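Side-chain contacts in fatty acid amide hydrolase (Candida albicans, PDB 6KVR), which probably hydrolyses monocarboxylic acid amides to monocarboxylates and ammonium, as a member of the amidase family: residues 440-443 with 444-448; 51-54 with 55-58. All coordinates share one frame; numbering follows the deposited sequence.

Contact 1: 440-443 with 444-448; sequences LNVT and RDQLR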
ATOM      1  N   LEU A 440       5.131   8.199 -13.676  1.00 18.84           N
ATOM      2  CA  LEU A 440       3.903   8.766 -13.103  1.00 21.38           C
ATOM      3  C   LEU A 440       3.811   8.487 -11.598  1.00 22.43           C
ATOM      4  O   LEU A 440       3.373   9.349 -10.829  1.00 21.48           O
ATOM      5  CB  LEU A 440       2.671   8.218 -13.814  1.00 20.36           C
ATOM      6  CG  LEU A 440       2.498   8.425 -15.326  1.00 27.47           C
ATOM      7  CD1 LEU A 440       1.252   7.680 -15.791  1.00 21.00           C
ATOM      8  CD2 LEU A 440       2.444   9.918 -15.722  1.00 23.85           C
ATOM      9  N   ASN A 441       4.216   7.279 -11.169  1.00 19.87           N
ATOM     10  CA  ASN A 441       4.262   6.925  -9.749  1.00 24.74           C
ATOM     11  C   ASN A 441       5.180   7.862  -8.969  1.00 24.02           C
ATOM     12  O   ASN A 441       4.886   8.214  -7.819  1.00 24.37           O
ATOM     13  CB  ASN A 441       4.766   5.481  -9.575  1.00 23.52           C
ATOM     14  CG  ASN A 441       3.775   4.438 -10.053  1.00 27.64           C
ATOM     15  OD1 ASN A 441       2.577   4.716 -10.231  1.00 26.71           O
ATOM     16  ND2 ASN A 441       4.270   3.216 -10.262  1.00 25.33           N
ATOM     17  N   VAL A 442       6.332   8.210  -9.556  1.00 22.44           N
ATOM     18  CA  VAL A 442       7.280   9.117  -8.906  1.00 26.12           C
ATOM     19  C   VAL A 442       6.634  10.479  -8.690  1.00 26.45           C
ATOM     20  O   VAL A 442       6.710  11.053  -7.598  1.00 25.26           O
ATOM     21  CB  VAL A 442       8.579   9.234  -9.732  1.00 29.16           C
ATOM     22  CG1 VAL A 442       9.423  10.424  -9.250  1.00 27.22           C
ATOM     23  CG2 VAL A 442       9.406   7.941  -9.653  1.00 27.49           C
ATOM     24  N   THR A 443       5.987  11.011  -9.732  1.00 23.49           N
ATOM     25  CA  THR A 443       5.247  12.267  -9.611  1.00 30.32           C
ATOM     26  C   THR A 443       4.212  12.206  -8.488  1.00 24.48           C
ATOM     27  O   THR A 443       4.083  13.145  -7.694  1.00 24.57           O
ATOM     28  CB  THR A 443       4.558  12.584 -10.938  1.00 27.03           C
ATOM     29  OG1 THR A 443       5.544  12.733 -11.963  1.00 26.74           O
ATOM     30  CG2 THR A 443       3.748  13.840 -10.817  1.00 24.28           C
ATOM     31  N   ARG A 444       3.450  11.110  -8.426  1.00 21.19           N
ATOM     32  CA  ARG A 444       2.446  10.939  -7.376  1.00 25.93           C
ATOM     33  C   ARG A 444       3.077  11.015  -5.992  1.00 24.53           C
ATOM     34  O   ARG A 444       2.533  11.646  -5.078  1.00 24.98           O
ATOM     35  CB  ARG A 444       1.737   9.596  -7.555  1.00 25.32           C
ATOM     36  CG  ARG A 444       0.767   9.237  -6.447  1.00 25.02           C
ATOM     37  CD  ARG A 444       0.475   7.746  -6.470  1.00 27.72           C
ATOM     38  NE  ARG A 444       1.655   6.994  -6.070  1.00 31.86           N
ATOM     39  CZ  ARG A 444       1.821   5.684  -6.207  1.00 31.56           C
ATOM     40  NH1 ARG A 444       0.875   4.912  -6.720  1.00 27.76           N
ATOM     41  NH2 ARG A 444       2.967   5.133  -5.813  1.00 34.17           N
ATOM     42  N   ASP A 445       4.209  10.354  -5.810  1.00 24.13           N
ATOM     43  CA  ASP A 445       4.833  10.353  -4.497  1.00 24.72           C
ATOM     44  C   ASP A 445       5.339  11.743  -4.134  1.00 27.40           C
ATOM     45  O   ASP A 445       5.240  12.159  -2.971  1.00 28.06           O
ATOM     46  CB  ASP A 445       5.950   9.316  -4.460  1.00 27.41           C
ATOM     47  CG  ASP A 445       5.407   7.889  -4.471  1.00 41.63           C
ATOM     48  OD1 ASP A 445       4.165   7.716  -4.306  1.00 39.47           O
ATOM     49  OD2 ASP A 445       6.219   6.943  -4.616  1.00 43.13           O
ATOM     50  N   GLN A 446       5.858  12.490  -5.120  1.00 22.15           N
ATOM     51  CA  GLN A 446       6.308  13.856  -4.849  1.00 29.84           C
ATOM     52  C   GLN A 446       5.146  14.756  -4.451  1.00 29.66           C
ATOM     53  O   GLN A 446       5.282  15.588  -3.544  1.00 29.62           O
ATOM     54  CB  GLN A 446       7.037  14.427  -6.064  1.00 25.79           C
ATOM     55  CG  GLN A 446       8.435  13.881  -6.217  1.00 31.40           C
ATOM     56  CD  GLN A 446       9.007  14.155  -7.593  1.00 36.76           C
ATOM     57  OE1 GLN A 446       8.280  14.514  -8.512  1.00 37.61           O
ATOM     58  NE2 GLN A 446      10.323  14.010  -7.733  1.00 36.71           N
ATOM     59  N   LEU A 447       4.003  14.613  -5.125  1.00 23.28           N
ATOM     60  CA  LEU A 447       2.825  15.400  -4.777  1.00 27.04           C
ATOM     61  C   LEU A 447       2.335  15.069  -3.377  1.00 26.16           C
ATOM     62  O   LEU A 447       1.995  15.965  -2.600  1.00 25.69           O
ATOM     63  CB  LEU A 447       1.709  15.149  -5.789  1.00 31.07           C
ATOM     64  CG  LEU A 447       2.003  15.678  -7.188  1.00 32.15           C
ATOM     65  CD1 LEU A 447       1.071  15.001  -8.167  1.00 27.08           C
ATOM     66  CD2 LEU A 447       1.846  17.199  -7.232  1.00 28.83           C
ATOM     67  N   ARG A 448       2.269  13.774  -3.054  1.00 22.20           N
ATOM     68  CA  ARG A 448       1.837  13.351  -1.729  1.00 27.27           C
ATOM     69  C   ARG A 448       2.719  13.946  -0.635  1.00 28.90           C
ATOM     70  O   ARG A 448       2.214  14.386   0.408  1.00 25.16           O
ATOM     71  CB  ARG A 448       1.841  11.828  -1.640  1.00 26.50           C
ATOM     72  CG  ARG A 448       0.644  11.195  -2.315  1.00 27.67           C
ATOM     73  CD  ARG A 448       0.725   9.672  -2.282  1.00 26.32           C
ATOM     74  NE  ARG A 448      -0.363   9.088  -3.060  1.00 27.26           N
ATOM     75  CZ  ARG A 448      -0.665   7.795  -3.076  1.00 32.74           C
ATOM     76  NH1 ARG A 448       0.072   6.908  -2.424  1.00 28.09           N
ATOM     77  NH2 ARG A 448      -1.736   7.387  -3.758  1.00 29.96           N
TER
HETATM   78  O   HOH W   1       7.218  14.688 -11.625  1.00 42.12           O

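Contact 2: 51-54 with 55-58; sequences PKPI and DDLI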
ATOM      1  N   PRO A  51     -47.550  12.585 -10.294  1.00 42.25           N
ATOM      2  CA  PRO A  51     -48.341  13.806 -10.513  1.00 42.93           C
ATOM      3  C   PRO A  51     -48.377  14.249 -11.967  1.00 45.40           C
ATOM      4  O   PRO A  51     -49.382  14.818 -12.406  1.00 50.66           O
ATOM      5  CB  PRO A  51     -47.651  14.841  -9.610  1.00 44.76           C
ATOM      6  CG  PRO A  51     -46.293  14.271  -9.311  1.00 42.90           C
ATOM      7  CD  PRO A  51     -46.480  12.784  -9.301  1.00 45.32           C
ATOM      8  N   LYS A  52     -47.310  14.017 -12.721  1.00 45.16           N
ATOM      9  CA  LYS A  52     -47.251  14.178 -14.167  1.00 42.30           C
ATOM     10  C   LYS A  52     -46.365  13.064 -14.708  1.00 42.17           C
ATOM     11  O   LYS A  52     -45.661  12.409 -13.927  1.00 41.38           O
ATOM     12  CB  LYS A  52     -46.681  15.540 -14.581  1.00 45.97           C
ATOM     13  CG  LYS A  52     -47.285  16.779 -13.951  1.00 43.81           C
ATOM     14  CD  LYS A  52     -47.018  17.982 -14.872  1.00 50.47           C
ATOM     15  CE  LYS A  52     -46.881  19.295 -14.110  1.00 55.79           C
ATOM     16  NZ  LYS A  52     -45.822  19.212 -13.065  1.00 61.25           N
ATOM     17  N   PRO A  53     -46.374  12.805 -16.017  1.00 41.59           N
ATOM     18  CA  PRO A  53     -45.389  11.880 -16.587  1.00 40.79           C
ATOM     19  C   PRO A  53     -43.979  12.255 -16.145  1.00 41.39           C
ATOM     20  O   PRO A  53     -43.677  13.429 -15.904  1.00 38.50           O
ATOM     21  CB  PRO A  53     -45.582  12.054 -18.096  1.00 41.94           C
ATOM     22  CG  PRO A  53     -47.050  12.381 -18.224  1.00 41.82           C
ATOM     23  CD  PRO A  53     -47.366  13.239 -17.020  1.00 44.49           C
ATOM     24  N   ILE A  54     -43.120  11.237 -16.011  1.00 39.03           N
ATOM     25  CA  ILE A  54     -41.808  11.455 -15.401  1.00 37.23           C
ATOM     26  C   ILE A  54     -40.995  12.465 -16.211  1.00 37.06           C
ATOM     27  O   ILE A  54     -40.306  13.321 -15.645  1.00 37.72           O
ATOM     28  CB  ILE A  54     -41.063  10.115 -15.220  1.00 35.98           C
ATOM     29  CG1 ILE A  54     -39.705  10.331 -14.535  1.00 32.52           C
ATOM     30  CG2 ILE A  54     -40.906   9.387 -16.539  1.00 39.81           C
ATOM     31  CD1 ILE A  54     -39.834  10.768 -13.080  1.00 33.76           C
ATOM     32  N   ASP A  55     -41.099  12.426 -17.542  1.00 34.51           N
ATOM     33  CA  ASP A  55     -40.302  13.363 -18.328  1.00 39.62           C
ATOM     34  C   ASP A  55     -40.791  14.805 -18.192  1.00 41.30           C
ATOM     35  O   ASP A  55     -39.998  15.740 -18.354  1.00 37.07           O
ATOM     36  CB  ASP A  55     -40.277  12.924 -19.786  1.00 37.53           C
ATOM     37  CG  ASP A  55     -39.254  11.832 -20.021  1.00 56.80           C
ATOM     38  OD1 ASP A  55     -39.658  10.670 -20.278  1.00 55.53           O
ATOM     39  OD2 ASP A  55     -38.036  12.137 -19.898  1.00 54.44           O
ATOM     40  N   ASP A  56     -42.076  15.016 -17.898  1.00 37.79           N
ATOM     41  CA  ASP A  56     -42.522  16.358 -17.534  1.00 39.24           C
ATOM     42  C   ASP A  56     -41.989  16.765 -16.168  1.00 38.02           C
ATOM     43  O   ASP A  56     -41.609  17.924 -15.962  1.00 38.37           O
ATOM     44  CB  ASP A  56     -44.043  16.432 -17.533  1.00 44.57           C
ATOM     45  CG  ASP A  56     -44.618  16.301 -18.912  1.00 47.86           C
ATOM     46  OD1 ASP A  56     -43.943  16.718 -19.880  1.00 49.36           O
ATOM     47  OD2 ASP A  56     -45.735  15.759 -19.024  1.00 57.15           O
ATOM     48  N   LEU A  57     -41.982  15.834 -15.211  1.00 35.46           N
ATOM     49  CA  LEU A  57     -41.408  16.142 -13.909  1.00 34.24           C
ATOM     50  C   LEU A  57     -39.934  16.487 -14.033  1.00 32.27           C
ATOM     51  O   LEU A  57     -39.428  17.346 -13.296  1.00 30.97           O
ATOM     52  CB  LEU A  57     -41.620  14.968 -12.954  1.00 33.73           C
ATOM     53  CG  LEU A  57     -43.094  14.663 -12.638  1.00 38.86           C
ATOM     54  CD1 LEU A  57     -43.254  13.475 -11.685  1.00 37.49           C
ATOM     55  CD2 LEU A  57     -43.818  15.893 -12.094  1.00 36.26           C
ATOM     56  N   ILE A  58     -39.237  15.857 -14.982  1.00 32.10           N
ATOM     57  CA  ILE A  58     -37.834  16.186 -15.207  1.00 33.62           C
ATOM     58  C   ILE A  58     -37.700  17.604 -15.757  1.00 32.83           C
ATOM     59  O   ILE A  58     -36.921  18.412 -15.236  1.00 29.67           O
ATOM     60  CB  ILE A  58     -37.177  15.139 -16.126  1.00 32.95           C
ATOM     61  CG1 ILE A  58     -37.025  13.817 -15.353  1.00 30.55           C
ATOM     62  CG2 ILE A  58     -35.822  15.637 -16.644  1.00 27.94           C
ATOM     63  CD1 ILE A  58     -36.601  12.637 -16.187  1.00 31.93           C
TER

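Contact 1: 440-443 with 444-448
Arg-444 sends CG anti to its backbone N (chi1 174°), and Asn-441 turns CG to the side of its own N (chi1 -70°). With the Arg-444 chain bent at its third torsion, the two polar ends run side by side in the same direction. The amide and the guanidinium stack, their planes 12° apart. Asn-441 OD1 lies over one face of the guanidinium, displaced toward the rim, 3.9 Å from Arg-444 NH1. The edge of the same guanidinium grips Asp-445. NE and NH2 both bond to one oxygen, with Arg-444 NE 3.2 Å from Asp-445 OD1. They come from the same face of the carboxylate, and the salt bridge should help fix the rotation of the arginine. The CD of Arg-444 in turn rests over one face of the Arg-448 guanidinium.

Elsewhere round the helix, Thr-443 and Leu-447 lie alongside each other, with Thr-443 CG2 3.9 Å from Leu-447 CD1. Val-442 CG1 touches Gln-446 NE2 at 4.0 Å. A water bridges Thr-443 OG1, at 2.6 Å, and Gln-446 OE1, at 3.3 Å. Beneath these side chains run ordinary i to i+4 bonds of an alpha-helix, such as Gln-446 N to Val-442 O at 3.0 Å.

The polar ends have further partners. Ser-291 bonds to Asn-441 OD1 through OG and to Arg-444 NH1 through its carbonyl, while Arg-444 NH2 forms a salt bridge with Glu-290 of the second subunit and Asn-441 ND2 bonds to Gly-288 O of that subunit. The helix 434-457 therefore reaches the dimer interface here, while Thr-443 packs on helix 385-397 and Leu-447 on helix 482-490.

Contact 2: 51-54 with 55-58
The flat carboxylate of Asp-56 and the ring of Pro-53 lie side by side, pointing the same way. The carboxylate meets the ring through a single oxygen, with Asp-56 OD2 3.6 Å from Pro-53 CD and 3.7 Å from Pro-53 CG. This is van der Waals packing.

Leu-57 carries the apolar packing against Pro-51 and Lys-52. With chi1 at -64° and chi2 at 180°, both methyls reach the residues before the helix. Leu-57 CD1 lies 3.9 Å from Pro-51 CG, and the two side chains cross at about a right angle. CD2 meets the aliphatic part of Lys-52, with Leu-57 CD2 3.8 Å from Lys-52 CB. The Lys-52 chain then curls back, and its NZ also lies 4.0 Å from Leu-57 CD2. The ammonium has a long, weak ion pair with Asp-60. Ile-54 CG1 approaches Ile-58 CD1 at 4.2 Å.

The backbone starts the helix in the usual way. Leu-57 N donates to Pro-53 O at 3.0 Å, and Ile-58 N to Ile-54 O at 2.8 Å. Leu-57 is buried and packs on Phe-62 and Leu-226, and Ile-58 on Leu-227, so the short helix 54-59 leans on nearby loops.

Pro-53 is the N-cap residue, and Asp-55 and Asp-56 follow in the first turn, where acidic groups probably interact favourably with the helix dipole. Lys-52 and Leu-57 hold the two positions joined in a hydrophobic staple, here with the aliphatic part of a lysine as one partner. Such pairing of the residue before the N-cap with the fourth helical residue is characteristic of a helix N-terminus.

Contacts 1 and 2 are both local, and they lie on opposite sides of the chain's centre. Each is centred about 25 Å from it. Their own centres are about 48 Å apart and their nearest atoms about 37 Å, so they do not touch. Contact 2 comes first along the chain. Contact 1 is mid-helix and borders the second subunit, whereas contact 2 is a helix start that no other chain of the assembly touches. Arg-444 of contact 1 does not touch Ile-254, a predicted substrate-binding residue: their side chains are about 11 Å apart. Contact 2 lies away from the predicted sites.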